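Local coordinates for protein Glucanase/chitosanase (Paenibacillus fukuinensis, PDB 4ZZ5) that binds chitosan as the second CBM32 module of a chitosanase/glucanase, an enzyme that probably hydrolyses glycosidic bonds of polysaccharides, at residues 71-76 and 120-125. Residues are numbered along the deposited sequence; the frame is centred on the assembly and turned at random.
Sequences YATAYS and ATTRAT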
ATOM      1  N   TYR A  71      -4.964  10.547   4.544  1.00  7.88           N
ATOM      2  CA  TYR A  71      -5.445   9.245   4.204  1.00  7.55           C
ATOM      3  C   TYR A  71      -6.279   9.242   2.918  1.00  8.07           C
ATOM      4  O   TYR A  71      -6.639  10.324   2.405  1.00  8.31           O
ATOM      5  CB  TYR A  71      -6.248   8.572   5.335  1.00  8.74           C
ATOM      6  CG  TYR A  71      -7.579   9.185   5.714  1.00  9.05           C
ATOM      7  CD1 TYR A  71      -7.661  10.269   6.659  1.00 10.35           C
ATOM      8  CD2 TYR A  71      -8.718   8.720   5.180  1.00  9.09           C
ATOM      9  CE1 TYR A  71      -8.943  10.736   7.016  1.00 10.09           C
ATOM     10  CE2 TYR A  71      -9.975   9.249   5.528  1.00 11.05           C
ATOM     11  CZ  TYR A  71     -10.011  10.264   6.434  1.00 11.34           C
ATOM     12  OH  TYR A  71     -11.298  10.782   6.820  1.00 14.13           O
ATOM     13  N   ALA A  72      -6.576   8.065   2.386  1.00  7.18           N
ATOM     14  CA  ALA A  72      -7.432   7.886   1.210  1.00  7.69           C
ATOM     15  C   ALA A  72      -8.820   7.536   1.636  1.00  8.28           C
ATOM     16  O   ALA A  72      -9.024   6.550   2.387  1.00  8.10           O
ATOM     17  CB  ALA A  72      -6.921   6.775   0.312  1.00  7.61           C
ATOM     18  N   THR A  73      -9.832   8.278   1.163  1.00  8.38           N
ATOM     19  CA  THR A  73     -11.174   7.845   1.260  1.00  8.78           C
ATOM     20  C   THR A  73     -11.598   6.796   0.217  1.00  8.67           C
ATOM     21  O   THR A  73     -12.481   5.996   0.418  1.00  8.93           O
ATOM     22  CB  THR A  73     -12.192   9.022   1.220  1.00  9.45           C
ATOM     23  OG1 THR A  73     -12.109   9.661  -0.017  1.00 10.16           O
ATOM     24  CG2 THR A  73     -11.913  10.002   2.349  1.00 11.32           C
ATOM     25  N   ALA A  74     -10.893   6.832  -0.938  1.00  8.40           N
ATOM     26  CA  ALA A  74     -11.072   5.816  -1.992  1.00  8.14           C
ATOM     27  C   ALA A  74      -9.724   5.248  -2.393  1.00  7.00           C
ATOM     28  O   ALA A  74      -8.822   5.988  -2.681  1.00  6.81           O
ATOM     29  CB  ALA A  74     -11.760   6.366  -3.242  1.00  9.00           C
ATOM     30  N   TYR A  75      -9.676   3.937  -2.333  1.00  7.02           N
ATOM     31  CA  TYR A  75      -8.421   3.224  -2.784  1.00  6.86           C
ATOM     32  C   TYR A  75      -8.833   1.837  -3.036  1.00  6.90           C
ATOM     33  O   TYR A  75      -9.886   1.311  -2.647  1.00  7.24           O
ATOM     34  CB  TYR A  75      -7.342   3.299  -1.673  1.00  6.85           C
ATOM     35  CG  TYR A  75      -7.703   2.616  -0.378  1.00  6.69           C
ATOM     36  CD1 TYR A  75      -7.389   1.281  -0.160  1.00  8.50           C
ATOM     37  CD2 TYR A  75      -8.307   3.338   0.658  1.00  7.82           C
ATOM     38  CE1 TYR A  75      -7.715   0.654   1.045  1.00  8.11           C
ATOM     39  CE2 TYR A  75      -8.610   2.727   1.873  1.00  7.77           C
ATOM     40  CZ  TYR A  75      -8.332   1.389   1.998  1.00  7.84           C
ATOM     41  OH  TYR A  75      -8.642   0.723   3.246  1.00  9.19           O
ATOM     42  N   SER A  76      -7.900   1.160  -3.698  1.00  7.26           N
ATOM     43  CA  SER A  76      -7.986  -0.286  -3.905  0.50  7.66           C
ATOM     44  C   SER A  76      -6.756  -0.995  -3.417  1.00  8.15           C
ATOM     45  O   SER A  76      -5.639  -0.394  -3.357  1.00  9.18           O
ATOM     46  CB  SER A  76      -8.242  -0.625  -5.286  0.50  7.98           C
ATOM     47  OG  SER A  76      -7.244  -0.150  -6.121  0.50  8.03           O
ATOM     48  N   ALA A 120      -4.363   4.483  -4.553  1.00  5.74           N
ATOM     49  CA  ALA A 120      -5.156   5.478  -3.836  1.00  5.84           C
ATOM     50  C   ALA A 120      -5.625   6.539  -4.825  1.00  5.89           C
ATOM     51  O   ALA A 120      -4.870   7.131  -5.598  1.00  7.28           O
ATOM     52  CB  ALA A 120      -4.327   6.110  -2.771  1.00  7.25           C
ATOM     53  N   THR A 121      -6.916   6.815  -4.786  1.00  7.20           N
ATOM     54  CA  THR A 121      -7.537   7.639  -5.879  1.00  7.83           C
ATOM     55  C   THR A 121      -8.347   8.793  -5.353  1.00  9.32           C
ATOM     56  O   THR A 121      -8.480   9.759  -6.179  1.00 11.69           O
ATOM     57  CB  THR A 121      -8.427   6.770  -6.773  1.00  8.93           C
ATOM     58  OG1 THR A 121      -9.417   6.079  -6.028  1.00  9.49           O
ATOM     59  CG2 THR A 121      -7.585   5.739  -7.518  1.00 10.77           C
ATOM     60  N   THR A 122      -8.862   8.831  -4.137  1.00  8.55           N
ATOM     61  CA  THR A 122      -9.492  10.081  -3.566  1.00  9.12           C
ATOM     62  C   THR A 122      -8.897  10.295  -2.226  1.00  8.28           C
ATOM     63  O   THR A 122      -8.886   9.408  -1.350  1.00  8.67           O
ATOM     64  CB  THR A 122     -10.983   9.967  -3.477  1.00  9.88           C
ATOM     65  OG1 THR A 122     -11.539   9.739  -4.773  1.00 11.30           O
ATOM     66  CG2 THR A 122     -11.618  11.267  -2.879  1.00 11.36           C
ATOM     67  N   ARG A 123      -8.406  11.474  -2.015  1.00  9.57           N
ATOM     68  CA  ARG A 123      -7.812  11.971  -0.776  1.00  9.44           C
ATOM     69  C   ARG A 123      -8.873  12.419   0.190  1.00  9.36           C
ATOM     70  O   ARG A 123      -9.874  13.090  -0.184  1.00 12.18           O
ATOM     71  CB  ARG A 123      -6.924  13.132  -1.040  1.00 10.07           C
ATOM     72  CG  ARG A 123      -5.700  12.913  -1.959  1.00 10.11           C
ATOM     73  CD  ARG A 123      -5.006  14.251  -2.224  1.00 11.35           C
ATOM     74  NE  ARG A 123      -5.865  15.024  -3.166  1.00 12.49           N
ATOM     75  CZ  ARG A 123      -5.655  16.328  -3.509  1.00 11.27           C
ATOM     76  NH1 ARG A 123      -4.640  16.972  -3.059  1.00 11.94           N
ATOM     77  NH2 ARG A 123      -6.536  16.801  -4.424  1.00 14.22           N
ATOM     78  N   ALA A 124      -8.579  12.285   1.453  1.00  8.75           N
ATOM     79  CA  ALA A 124      -9.332  12.989   2.579  1.00 10.09           C
ATOM     80  C   ALA A 124      -8.868  14.386   2.713  1.00 10.76           C
ATOM     81  O   ALA A 124      -9.656  15.170   3.346  1.00 13.60           O
ATOM     82  CB  ALA A 124      -9.076  12.276   3.888  1.00 10.20           C
ATOM     83  N   THR A 125      -7.702  14.775   2.307  1.00  9.63           N
ATOM     84  CA  THR A 125      -7.096  16.077   2.492  1.00 10.01           C
ATOM     85  C   THR A 125      -6.670  16.634   1.168  1.00 10.28           C
ATOM     86  O   THR A 125      -6.725  15.965   0.086  1.00 11.80           O
ATOM     87  CB  THR A 125      -5.891  16.042   3.428  1.00  9.23           C
ATOM     88  OG1 THR A 125      -4.752  15.481   2.713  1.00  9.68           O
ATOM     89  CG2 THR A 125      -6.148  15.311   4.687  1.00 10.91           C
TER
HETATM   90  O   HOH W   1      -5.203  12.814   1.970  1.00  9.40           O
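Ala-74 and Thr-122 form an antiparallel hydrogen-bonded pair shared by two classic beta bulges, one opposing Thr-73 and Ala-74 to Thr-122, the other Thr-121 and Thr-122 to Ala-74. Ala-74 O accepts two nearly straight bonds from the same face of its carbonyl plane, from Thr-121 N at 3.0 Å and Thr-122 N at 3.2 Å. Thr-122 O receives Ala-74 N at 3.3 Å and, weakly, Thr-73 N. Beyond the bulges Ala-124 N donates to Tyr-71 O at 2.9 Å, and a water, donating to that same oxygen, accepts from Thr-125 OG1, an oxygen that in turn takes the backbone N-H of Tyr-127. The methyl of Ala-124 sits over the centre of the Tyr-71 ring in a CH-pi contact, CB 3.4 Å from the centroid and only 11° off the normal. Placing CG between the backbone N and carbonyl carbon (chi1 67°) swings the Tyr-71 ring under this methyl. In the beta-sandwich of this CBM32 module, strands 75-80 and 115-123 are neighbours in the five-stranded sheet, and the bulges lie where both strands turn a corner at the end of that sheet. Thr-73 and Thr-122 pack with their side chains aslant, OG1 of Thr-73 lying 3.3 Å from CG2 of Thr-122, while Thr-73 CG2 rests beside Ala-124 CB. On the inner side, Ala-120 CB meets Ala-72 CB at 4.1 Å and the CB of Tyr-75. The Tyr-75 ring runs on to meet that of Trp-67, planes at about 60°, and its OH is hydrogen-bonded to Asp-104; Tyr-129 touches both Ala-72 and Ala-120.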